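Local coordinates for activator of Hsp90 ATPase homologue 1/2-like C-terminal domain-containing protein (Mycobacterium smegmatis, PDB 3UID) that probably acts as a type II toxin, like its Mycobacterium tuberculosis homologue of the hypoxic response, and has an AHA1-type fold of the SRPBCC superfamily, at residues 2-6 against 17-21; 28-32 against 112-116; 104-108 against 135-139. All blocks are in the same frame, centred on the assembly; numbering follows the deposited sequence. Where two conformers were deposited one is given.

Contact 1: residues 2-6 against 17-21; sequences PVTDV and ITAEF
Val3 lies against Ala19 and Val6 against Ile17 on two antiparallel strands, whose segment axes approach to 4.4 Å at an angle of 167°. Both are non-hydrogen-bonded pairs, while Asp5 and Thr18 make a hydrogen-bonded one. Between Val3 and Asp5 the register slips by one residue. Thr4 and Asp5 therefore share Thr18 as their partner. Thr4 N donates to Thr18 O at 2.8 Å, and Asp5 N adds a weak bond to the same oxygen. A further weak bond comes from the hydroxyl of Thr4, which a chi1 of 61° places between its own backbone N and carbonyl carbon. One carbonyl oxygen thus takes three donors. In return, Thr18 N gives Asp5 O a nearly straight bond of 2.9 Å (176°). On the far side of the irregularity, Glu20 N reaches Pro2 O at 3.0 Å.

The Thr4 side chain splits its contacts. Its OG1 passes 3.4 Å from Thr18 CG2. Its methyl CG2 lies 3.7 Å from Glu20 CD, and the two side chains cross at about a right angle. Glu20 has two conformers, so this touch is less certain. Asp5 and Thr18 are joined through a water, which donates to Asp5 OD2 at 2.7 Å and accepts from Thr18 OG1 at 2.9 Å. Val3, Val6, Ile17 and Ala19 point to the other face, where the valines touch Ile17 only loosely. Ile17 also packs on Ala148 of helix 144-158. The arrangement is a classic beta bulge in the N-terminal hairpin, at one edge of the antiparallel sheet of this Bet v 1-like fold.

Contact 2: residues 28-32 against 112-116; sequences IWQIY and VYTFT
Phe115 meets three side chains of the helix. Its CZ comes within 3.6 Å of Tyr32 CE2. One flank, CD1, lies 3.9 Å from Ile28 CG2. The other flank, CD2, sits 3.9 Å from Trp29 CE3, at the edge of the indole and near its plane. The Trp29 side chain crosses Phe115 at about a right angle. A chi1 of 180° sets its CG opposite its backbone N, and its ring swings in to meet the strand. The rings of Phe115 and Tyr32 are nearly parallel, with planes at 23°, but they are slid apart and barely overlap.

Tyr113 completes the aromatic cluster. It turns an edge to a face of Tyr32, in an offset edge-to-face pair with centroids 5.7 Å apart and planes at 78°. Tyr113 CD2 and Ile31 CG2 lie over opposite faces of the Tyr32 ring, each toward its rim. The Tyr32 hydroxyl is hydrogen-bonded to the hydroxyl of Tyr126, which fixes the polar end within a largely apolar setting. Tyr126 also meets Tyr113 edge-to-face, as does Phe91.

Segment 28-32 of helix 25-33 thus packs against strand segment 112-116 and runs roughly antiparallel to it, with axes 10.2 Å apart at their closest. Ile155 of helix 144-158 packs on Ile28 and Tyr32, and Leu38 of helix 35-42 touches Tyr32. Thr122 and Ala124 of the adjacent strand 121-129 back Phe115.

Contact 3: residues 104-108 against 135-139; sequences TDLPV and ALQQV
Leu106 reaches from its loop to three residues of helix 133-141, and its apolar contacts carry the pairing. Its two methyls divide the work. CD2 turns to Ala135 and lies 4.1 Å from Ala135 CA, while CD1 lies 4.1 Å from Val139 CG2. The side chains of Leu106 and Val139 run at a slant to each other. Pro107 adds a looser touch, with its CD near the methyl of Ala135.

A second kind of contact sets this leucine against a flat polar group. The extended Gln138 chain leaves the helix with its CG anti to N (chi1 -172°) and brings its amide alongside Leu106. Both leucine methyls lie over one face of that amide. CD2 is on the oxygen side, 3.5 Å from Gln138 OE1, and CD1 is toward the nitrogen, 3.9 Å from Gln138 NE2. This is van der Waals contact.

The hydrogen bonds here stay on one side of the contact or the other. Leu106 N donates to Thr104 OG1 at 3.1 Å and 161°, which makes an ST turn and shapes the loop just where the leucine departs. Val139 N donates to Ala135 O at 3.1 Å, an ordinary helical bond. Ser132, which lies before 135-139, has its OG hydrogen-bonded to Ala135 N.

The loop between strands 88-96 and 109-118 thus leans on one side of helix 133-141. Phe95 of strand 88-96 touches Thr104, Leu106 and Val139 and so ties loop, helix and sheet together. Tyr130, beyond the end of strand 121-129, packs on Leu136 and Val139.

Overall arrangement
Contacts 1 and 2 are close neighbours that reach the same sheet, with centres about 13 Å apart. They touch where Phe21 CB meets Ile28 CD1 at 3.6 Å, as strand 14-21 gives way to helix 25-33. Helix 144-158 packs against both. Contact 3 stands apart, with its centre about 24 Å from each of the others. It lies across the chain's centre from contact 2. Its nearest atoms are about 10 Å from contact 1. Contacts 2 and 3 are linked through the sequence, since loop 104-108 leads into the strand that holds 112-116. Their segments alternate along the chain, whereas contact 1 closes before either opens.

Contact 1: residues 2-6 against 17-21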
ATOM      1  N   PRO A   2      -6.188   1.312 -13.012  1.00 11.03           N
ATOM      2  CA  PRO A   2      -7.278   1.280 -12.031  1.00 10.03           C
ATOM      3  C   PRO A   2      -7.345  -0.054 -11.303  1.00 11.39           C
ATOM      4  O   PRO A   2      -6.598  -0.993 -11.613  1.00  9.29           O
ATOM      5  CB  PRO A   2      -8.530   1.466 -12.898  1.00 12.13           C
ATOM      6  CG  PRO A   2      -8.132   0.974 -14.240  1.00 19.64           C
ATOM      7  CD  PRO A   2      -6.691   1.350 -14.395  1.00 13.01           C
ATOM      8  N   VAL A   3      -8.243  -0.143 -10.335  1.00 10.66           N
ATOM      9  CA  VAL A   3      -8.450  -1.381  -9.618  1.00  9.19           C
ATOM     10  C   VAL A   3      -9.211  -2.346 -10.533  1.00 11.60           C
ATOM     11  O   VAL A   3     -10.187  -1.959 -11.188  1.00 12.28           O
ATOM     12  CB  VAL A   3      -9.285  -1.140  -8.345  1.00  9.19           C
ATOM     13  CG1 VAL A   3      -9.564  -2.460  -7.625  1.00 12.22           C
ATOM     14  CG2 VAL A   3      -8.597  -0.150  -7.433  1.00  8.65           C
ATOM     15  N   THR A   4      -8.756  -3.597 -10.589  1.00  9.77           N
ATOM     16  CA  THR A   4      -9.391  -4.609 -11.428  1.00  8.44           C
ATOM     17  C   THR A   4     -10.032  -5.763 -10.648  1.00  8.02           C
ATOM     18  O   THR A   4     -10.900  -6.466 -11.189  1.00 10.19           O
ATOM     19  CB  THR A   4      -8.425  -5.182 -12.488  1.00 12.50           C
ATOM     20  OG1 THR A   4      -7.316  -5.816 -11.840  1.00 12.01           O
ATOM     21  CG2 THR A   4      -7.912  -4.076 -13.412  1.00 17.31           C
ATOM     22  N   ASP A   5      -9.610  -5.959  -9.391  1.00  6.92           N
ATOM     23  CA  ASP A   5     -10.199  -6.996  -8.545  1.00  8.68           C
ATOM     24  C   ASP A   5      -9.889  -6.738  -7.086  1.00  9.00           C
ATOM     25  O   ASP A   5      -8.822  -6.247  -6.752  1.00  9.55           O
ATOM     26  CB  ASP A   5      -9.664  -8.380  -8.914  1.00  8.74           C
ATOM     27  CG  ASP A   5     -10.489  -9.508  -8.309  1.00 11.69           C
ATOM     28  OD1 ASP A   5     -11.605  -9.763  -8.796  1.00 15.24           O
ATOM     29  OD2 ASP A   5     -10.020 -10.143  -7.352  1.00 13.55           O
ATOM     30  N   VAL A   6     -10.847  -7.084  -6.233  1.00  7.56           N
ATOM     31  CA  VAL A   6     -10.659  -7.113  -4.799  1.00  7.84           C
ATOM     32  C   VAL A   6     -11.179  -8.457  -4.318  1.00  9.72           C
ATOM     33  O   VAL A   6     -12.308  -8.836  -4.637  1.00  9.96           O
ATOM     34  CB  VAL A   6     -11.464  -5.993  -4.127  1.00  8.45           C
ATOM     35  CG1 VAL A   6     -11.394  -6.127  -2.606  1.00 12.29           C
ATOM     36  CG2 VAL A   6     -10.948  -4.632  -4.591  1.00  8.03           C
ATOM     37  N   ILE A  17      -5.708  -7.120  -3.537  1.00  6.57           N
ATOM     38  CA  ILE A  17      -6.178  -6.111  -4.467  1.00  6.92           C
ATOM     39  C   ILE A  17      -5.310  -6.190  -5.719  1.00  8.99           C
ATOM     40  O   ILE A  17      -4.080  -6.270  -5.640  1.00  9.76           O
ATOM     41  CB  ILE A  17      -6.130  -4.718  -3.835  1.00 10.68           C
ATOM     42  CG1 ILE A  17      -7.035  -4.697  -2.597  1.00 12.07           C
ATOM     43  CG2 ILE A  17      -6.549  -3.666  -4.854  1.00 11.40           C
ATOM     44  CD1 ILE A  17      -7.331  -3.318  -2.057  1.00 21.22           C
ATOM     45  N   THR A  18      -5.958  -6.218  -6.872  1.00  9.83           N
ATOM     46  CA  THR A  18      -5.251  -6.277  -8.140  1.00  8.88           C
ATOM     47  C   THR A  18      -5.533  -4.992  -8.904  1.00 10.01           C
ATOM     48  O   THR A  18      -6.655  -4.477  -8.880  1.00  9.11           O
ATOM     49  CB  THR A  18      -5.705  -7.495  -8.970  1.00 14.09           C
ATOM     50  OG1 THR A  18      -5.569  -8.690  -8.188  1.00 13.13           O
ATOM     51  CG2 THR A  18      -4.877  -7.627 -10.246  1.00 12.76           C
ATOM     52  N   ALA A  19      -4.501  -4.457  -9.544  1.00 10.82           N
ATOM     53  CA  ALA A  19      -4.638  -3.258 -10.359  1.00  9.28           C
ATOM     54  C   ALA A  19      -3.933  -3.459 -11.676  1.00  9.90           C
ATOM     55  O   ALA A  19      -3.046  -4.303 -11.787  1.00  8.53           O
ATOM     56  CB  ALA A  19      -4.015  -2.069  -9.656  1.00  6.15           C
ATOM     57  N   GLU A  20      -4.363  -2.691 -12.671  1.00  7.04           N
ATOM     58  CA  GLU A  20      -3.647  -2.608 -13.930  0.50  9.04           C
ATOM     59  C   GLU A  20      -3.246  -1.167 -14.190  1.00 12.84           C
ATOM     60  O   GLU A  20      -4.046  -0.245 -14.033  1.00 11.08           O
ATOM     61  CB  GLU A  20      -4.490  -3.179 -15.065  0.50 11.73           C
ATOM     62  CG  GLU A  20      -4.600  -4.690 -14.986  0.50  6.83           C
ATOM     63  CD  GLU A  20      -5.561  -5.276 -16.000  0.50 19.22           C
ATOM     64  OE1 GLU A  20      -5.887  -4.587 -16.990  0.50 24.23           O
ATOM     65  OE2 GLU A  20      -5.987  -6.433 -15.801  0.50 21.59           O
ATOM     66  N   PHE A  21      -1.983  -0.972 -14.561  1.00  8.99           N
ATOM     67  CA  PHE A  21      -1.449   0.373 -14.782  1.00  7.86           C
ATOM     68  C   PHE A  21      -0.896   0.485 -16.195  1.00 12.41           C
ATOM     69  O   PHE A  21      -0.238  -0.437 -16.673  1.00  9.80           O
ATOM     70  CB  PHE A  21      -0.309   0.656 -13.805  1.00  7.79           C
ATOM     71  CG  PHE A  21      -0.722   0.679 -12.355  1.00  6.41           C
ATOM     72  CD1 PHE A  21      -1.697   1.562 -11.909  1.00  6.58           C
ATOM     73  CD2 PHE A  21      -0.116  -0.166 -11.438  1.00  9.92           C
ATOM     74  CE1 PHE A  21      -2.063   1.595 -10.564  1.00  7.04           C
ATOM     75  CE2 PHE A  21      -0.473  -0.141 -10.092  1.00  8.61           C
ATOM     76  CZ  PHE A  21      -1.449   0.738  -9.658  1.00  7.68           C
TER
HETATM   77  O   HOH W   1      -7.597  -9.466  -6.248  1.00  9.51           O

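Contact 2: residues 28-32 against 112-116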
ATOM      1  N   ILE A  28       6.336   1.694 -12.284  1.00  6.01           N
ATOM      2  CA  ILE A  28       5.546   1.446 -11.091  1.00  7.44           C
ATOM      3  C   ILE A  28       6.441   1.190  -9.881  1.00  6.64           C
ATOM      4  O   ILE A  28       6.147   1.637  -8.779  1.00  7.27           O
ATOM      5  CB  ILE A  28       4.548   0.294 -11.314  1.00  6.23           C
ATOM      6  CG1 ILE A  28       3.676   0.587 -12.540  1.00  8.39           C
ATOM      7  CG2 ILE A  28       3.672   0.106 -10.089  1.00  9.15           C
ATOM      8  CD1 ILE A  28       2.817   1.846 -12.411  1.00 10.12           C
ATOM      9  N   TRP A  29       7.551   0.486 -10.087  1.00  5.39           N
ATOM     10  CA  TRP A  29       8.478   0.237  -8.996  1.00  7.28           C
ATOM     11  C   TRP A  29       8.890   1.549  -8.319  1.00  9.50           C
ATOM     12  O   TRP A  29       8.989   1.619  -7.096  1.00  8.28           O
ATOM     13  CB  TRP A  29       9.726  -0.500  -9.494  1.00 10.30           C
ATOM     14  CG  TRP A  29      10.699  -0.763  -8.390  1.00  9.88           C
ATOM     15  CD1 TRP A  29      11.791  -0.009  -8.051  1.00 10.67           C
ATOM     16  CD2 TRP A  29      10.644  -1.831  -7.445  1.00  9.10           C
ATOM     17  NE1 TRP A  29      12.435  -0.563  -6.974  1.00 10.31           N
ATOM     18  CE2 TRP A  29      11.747  -1.679  -6.576  1.00  8.28           C
ATOM     19  CE3 TRP A  29       9.782  -2.915  -7.257  1.00  9.48           C
ATOM     20  CZ2 TRP A  29      12.003  -2.569  -5.539  1.00 10.66           C
ATOM     21  CZ3 TRP A  29      10.035  -3.792  -6.217  1.00 11.45           C
ATOM     22  CH2 TRP A  29      11.136  -3.618  -5.378  1.00  9.95           C
ATOM     23  N   GLN A  30       9.129   2.577  -9.123  1.00  8.67           N
ATOM     24  CA  GLN A  30       9.605   3.859  -8.609  1.00  9.63           C
ATOM     25  C   GLN A  30       8.577   4.625  -7.780  1.00  9.31           C
ATOM     26  O   GLN A  30       8.947   5.508  -6.988  1.00 10.83           O
ATOM     27  CB  GLN A  30      10.133   4.733  -9.754  1.00 11.29           C
ATOM     28  CG  GLN A  30      11.376   4.176 -10.417  1.00 11.51           C
ATOM     29  CD  GLN A  30      12.555   4.019  -9.458  1.00  9.63           C
ATOM     30  OE1 GLN A  30      12.687   4.776  -8.490  1.00 18.79           O
ATOM     31  NE2 GLN A  30      13.401   3.041  -9.719  1.00 19.43           N
ATOM     32  N   ILE A  31       7.298   4.305  -7.960  1.00  8.20           N
ATOM     33  CA  ILE A  31       6.247   4.839  -7.092  1.00  9.96           C
ATOM     34  C   ILE A  31       6.548   4.486  -5.628  1.00  9.59           C
ATOM     35  O   ILE A  31       6.363   5.313  -4.722  1.00 10.92           O
ATOM     36  CB  ILE A  31       4.852   4.287  -7.473  1.00  8.38           C
ATOM     37  CG1 ILE A  31       4.430   4.726  -8.890  1.00 14.55           C
ATOM     38  CG2 ILE A  31       3.795   4.682  -6.428  1.00 11.49           C
ATOM     39  CD1 ILE A  31       4.056   6.180  -8.994  1.00 17.05           C
ATOM     40  N   TYR A  32       7.000   3.251  -5.402  1.00  7.55           N
ATOM     41  CA  TYR A  32       7.276   2.747  -4.058  1.00  7.70           C
ATOM     42  C   TYR A  32       8.708   3.010  -3.608  1.00  6.60           C
ATOM     43  O   TYR A  32       8.965   3.150  -2.416  1.00  9.74           O
ATOM     44  CB  TYR A  32       6.931   1.252  -3.985  1.00  8.96           C
ATOM     45  CG  TYR A  32       5.474   1.064  -4.294  1.00  6.70           C
ATOM     46  CD1 TYR A  32       4.513   1.231  -3.309  1.00  7.12           C
ATOM     47  CD2 TYR A  32       5.049   0.800  -5.593  1.00  8.55           C
ATOM     48  CE1 TYR A  32       3.158   1.116  -3.603  1.00  7.35           C
ATOM     49  CE2 TYR A  32       3.698   0.677  -5.899  1.00  7.41           C
ATOM     50  CZ  TYR A  32       2.763   0.829  -4.897  1.00 10.10           C
ATOM     51  OH  TYR A  32       1.428   0.720  -5.194  1.00  8.87           O
ATOM     52  N   VAL A 112       2.867  -8.888   0.477  1.00  6.47           N
ATOM     53  CA  VAL A 112       3.707  -9.052  -0.699  1.00  7.39           C
ATOM     54  C   VAL A 112       3.116  -8.262  -1.868  1.00  7.63           C
ATOM     55  O   VAL A 112       1.975  -8.498  -2.271  1.00  8.87           O
ATOM     56  CB  VAL A 112       3.845 -10.511  -1.118  1.00  7.89           C
ATOM     57  CG1 VAL A 112       4.848 -10.630  -2.278  1.00 11.00           C
ATOM     58  CG2 VAL A 112       4.294 -11.358   0.058  1.00 11.10           C
ATOM     59  N   TYR A 113       3.894  -7.326  -2.403  1.00  6.63           N
ATOM     60  CA  TYR A 113       3.501  -6.589  -3.601  1.00  5.12           C
ATOM     61  C   TYR A 113       4.263  -7.141  -4.790  1.00  9.24           C
ATOM     62  O   TYR A 113       5.492  -7.249  -4.752  1.00  9.45           O
ATOM     63  CB  TYR A 113       3.877  -5.114  -3.461  1.00  7.45           C
ATOM     64  CG  TYR A 113       3.046  -4.307  -2.479  1.00  6.57           C
ATOM     65  CD1 TYR A 113       2.185  -4.914  -1.570  1.00  6.60           C
ATOM     66  CD2 TYR A 113       3.142  -2.917  -2.476  1.00 10.53           C
ATOM     67  CE1 TYR A 113       1.421  -4.133  -0.677  1.00  7.58           C
ATOM     68  CE2 TYR A 113       2.409  -2.138  -1.598  1.00  8.97           C
ATOM     69  CZ  TYR A 113       1.555  -2.749  -0.705  1.00  9.00           C
ATOM     70  OH  TYR A 113       0.824  -1.977   0.160  1.00 12.57           O
ATOM     71  N   THR A 114       3.537  -7.480  -5.847  1.00  8.81           N
ATOM     72  CA  THR A 114       4.155  -8.045  -7.031  1.00  7.95           C
ATOM     73  C   THR A 114       3.736  -7.268  -8.276  1.00  9.96           C
ATOM     74  O   THR A 114       2.545  -7.003  -8.478  1.00  9.64           O
ATOM     75  CB  THR A 114       3.812  -9.537  -7.156  1.00 11.06           C
ATOM     76  OG1 THR A 114       4.229 -10.207  -5.960  1.00 13.18           O
ATOM     77  CG2 THR A 114       4.508 -10.157  -8.350  1.00 15.50           C
ATOM     78  N   PHE A 115       4.726  -6.907  -9.096  1.00  9.74           N
ATOM     79  CA  PHE A 115       4.517  -6.119 -10.311  1.00  9.09           C
ATOM     80  C   PHE A 115       5.004  -6.931 -11.507  1.00 11.04           C
ATOM     81  O   PHE A 115       6.183  -7.283 -11.606  1.00 11.66           O
ATOM     82  CB  PHE A 115       5.279  -4.789 -10.228  1.00  8.76           C
ATOM     83  CG  PHE A 115       5.051  -4.055  -8.944  1.00  7.62           C
ATOM     84  CD1 PHE A 115       3.804  -3.528  -8.658  1.00  8.16           C
ATOM     85  CD2 PHE A 115       6.071  -3.897  -8.023  1.00 14.21           C
ATOM     86  CE1 PHE A 115       3.575  -2.857  -7.470  1.00  9.55           C
ATOM     87  CE2 PHE A 115       5.844  -3.234  -6.827  1.00 12.01           C
ATOM     88  CZ  PHE A 115       4.594  -2.705  -6.555  1.00  8.40           C
ATOM     89  N   THR A 116       4.093  -7.258 -12.415  1.00  9.59           N
ATOM     90  CA  THR A 116       4.474  -8.049 -13.576  1.00  7.00           C
ATOM     91  C   THR A 116       3.979  -7.444 -14.868  1.00  9.68           C
ATOM     92  O   THR A 116       2.987  -6.713 -14.895  1.00  9.88           O
ATOM     93  CB  THR A 116       4.012  -9.505 -13.441  1.00 23.07           C
ATOM     94  OG1 THR A 116       2.606  -9.542 -13.173  1.00 19.30           O
ATOM     95  CG2 THR A 116       4.762 -10.183 -12.292  1.00 23.89           C
TER

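Contact 3: residues 104-108 against 135-139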
ATOM      1  N   THR A 104      -2.468   0.004  18.903  1.00 16.20           N
ATOM      2  CA  THR A 104      -3.677  -0.819  18.837  1.00 16.72           C
ATOM      3  C   THR A 104      -3.393  -2.213  19.391  1.00 19.72           C
ATOM      4  O   THR A 104      -2.248  -2.544  19.710  1.00 14.17           O
ATOM      5  CB  THR A 104      -4.200  -0.969  17.390  1.00 14.03           C
ATOM      6  OG1 THR A 104      -3.423  -1.946  16.690  1.00 15.05           O
ATOM      7  CG2 THR A 104      -4.138   0.367  16.637  1.00 15.90           C
ATOM      8  N   ASP A 105      -4.430  -3.036  19.496  1.00 14.04           N
ATOM      9  CA  ASP A 105      -4.232  -4.404  19.957  1.00 11.70           C
ATOM     10  C   ASP A 105      -4.100  -5.377  18.785  1.00 17.11           C
ATOM     11  O   ASP A 105      -4.181  -6.592  18.963  1.00 20.10           O
ATOM     12  CB  ASP A 105      -5.361  -4.831  20.908  1.00 20.59           C
ATOM     13  CG  ASP A 105      -6.725  -4.838  20.245  1.00 36.36           C
ATOM     14  OD1 ASP A 105      -6.840  -4.419  19.073  1.00 34.32           O
ATOM     15  OD2 ASP A 105      -7.694  -5.259  20.914  1.00 45.08           O
ATOM     16  N   LEU A 106      -3.876  -4.837  17.594  1.00 17.20           N
ATOM     17  CA  LEU A 106      -3.782  -5.656  16.392  1.00 14.24           C
ATOM     18  C   LEU A 106      -2.351  -6.102  16.129  1.00 15.80           C
ATOM     19  O   LEU A 106      -1.422  -5.310  16.264  1.00 21.24           O
ATOM     20  CB  LEU A 106      -4.286  -4.873  15.181  1.00 17.14           C
ATOM     21  CG  LEU A 106      -5.762  -4.469  15.180  1.00 22.91           C
ATOM     22  CD1 LEU A 106      -6.038  -3.510  14.024  1.00 22.55           C
ATOM     23  CD2 LEU A 106      -6.670  -5.696  15.098  1.00 26.77           C
ATOM     24  N   PRO A 107      -2.175  -7.367  15.725  1.00 13.39           N
ATOM     25  CA  PRO A 107      -0.849  -7.811  15.271  1.00 12.41           C
ATOM     26  C   PRO A 107      -0.552  -7.246  13.890  1.00 13.35           C
ATOM     27  O   PRO A 107      -1.465  -6.745  13.222  1.00 12.80           O
ATOM     28  CB  PRO A 107      -1.002  -9.326  15.179  1.00 16.82           C
ATOM     29  CG  PRO A 107      -2.474  -9.540  14.904  1.00 15.78           C
ATOM     30  CD  PRO A 107      -3.191  -8.429  15.631  1.00 13.38           C
ATOM     31  N   VAL A 108       0.702  -7.326  13.454  1.00  9.57           N
ATOM     32  CA  VAL A 108       1.033  -6.880  12.107  1.00  8.09           C
ATOM     33  C   VAL A 108       0.393  -7.798  11.062  1.00  7.77           C
ATOM     34  O   VAL A 108       0.037  -8.940  11.350  1.00 10.37           O
ATOM     35  CB  VAL A 108       2.573  -6.839  11.862  1.00 10.22           C
ATOM     36  CG1 VAL A 108       3.251  -5.878  12.837  1.00 11.75           C
ATOM     37  CG2 VAL A 108       3.194  -8.246  11.950  1.00 12.05           C
ATOM     38  N   ALA A 135      -8.968  -9.930  13.227  1.00 17.41           N
ATOM     39  CA  ALA A 135      -8.052  -8.857  12.868  1.00 13.51           C
ATOM     40  C   ALA A 135      -8.381  -8.311  11.479  1.00 15.74           C
ATOM     41  O   ALA A 135      -8.493  -7.100  11.277  1.00 17.28           O
ATOM     42  CB  ALA A 135      -6.618  -9.343  12.913  1.00 19.00           C
ATOM     43  N   LEU A 136      -8.536  -9.210  10.515  1.00 11.06           N
ATOM     44  CA  LEU A 136      -8.828  -8.798   9.150  1.00 12.11           C
ATOM     45  C   LEU A 136     -10.138  -8.010   9.101  1.00 13.87           C
ATOM     46  O   LEU A 136     -10.226  -6.979   8.438  1.00 13.53           O
ATOM     47  CB  LEU A 136      -8.894 -10.024   8.234  1.00 12.44           C
ATOM     48  CG  LEU A 136      -9.157  -9.764   6.745  1.00 12.70           C
ATOM     49  CD1 LEU A 136      -8.409  -8.519   6.286  1.00 14.97           C
ATOM     50  CD2 LEU A 136      -8.729 -10.974   5.930  1.00 15.99           C
ATOM     51  N   GLN A 137     -11.155  -8.490   9.807  1.00 14.41           N
ATOM     52  CA  GLN A 137     -12.443  -7.814   9.800  1.00 16.28           C
ATOM     53  C   GLN A 137     -12.303  -6.396  10.339  1.00 18.25           C
ATOM     54  O   GLN A 137     -12.900  -5.467   9.806  1.00 17.72           O
ATOM     55  CB  GLN A 137     -13.473  -8.593  10.622  1.00 25.59           C
ATOM     56  CG  GLN A 137     -14.879  -8.035  10.500  1.00 29.16           C
ATOM     57  CD  GLN A 137     -15.316  -7.910   9.057  1.00 31.44           C
ATOM     58  OE1 GLN A 137     -15.333  -8.891   8.313  1.00 36.04           O
ATOM     59  NE2 GLN A 137     -15.654  -6.695   8.645  1.00 34.02           N
ATOM     60  N   GLN A 138     -11.506  -6.230  11.386  1.00 16.71           N
ATOM     61  CA  GLN A 138     -11.359  -4.915  11.998  1.00 21.77           C
ATOM     62  C   GLN A 138     -10.661  -3.941  11.046  1.00 20.33           C
ATOM     63  O   GLN A 138     -11.011  -2.763  10.986  1.00 23.75           O
ATOM     64  CB  GLN A 138     -10.614  -5.001  13.329  1.00 29.31           C
ATOM     65  CG  GLN A 138     -10.615  -3.682  14.094  1.00 40.32           C
ATOM     66  CD  GLN A 138      -9.932  -3.779  15.442  1.00 46.10           C
ATOM     67  OE1 GLN A 138      -9.882  -4.845  16.052  1.00 48.02           O
ATOM     68  NE2 GLN A 138      -9.394  -2.658  15.914  1.00 51.84           N
ATOM     69  N   VAL A 139      -9.681  -4.440  10.300  1.00 15.62           N
ATOM     70  CA  VAL A 139      -8.976  -3.616   9.335  1.00 15.19           C
ATOM     71  C   VAL A 139      -9.879  -3.280   8.140  1.00 18.46           C
ATOM     72  O   VAL A 139      -9.843  -2.159   7.625  1.00 17.36           O
ATOM     73  CB  VAL A 139      -7.664  -4.293   8.884  1.00 16.74           C
ATOM     74  CG1 VAL A 139      -7.027  -3.531   7.746  1.00 16.95           C
ATOM     75  CG2 VAL A 139      -6.713  -4.401  10.071  1.00 18.14           C
TER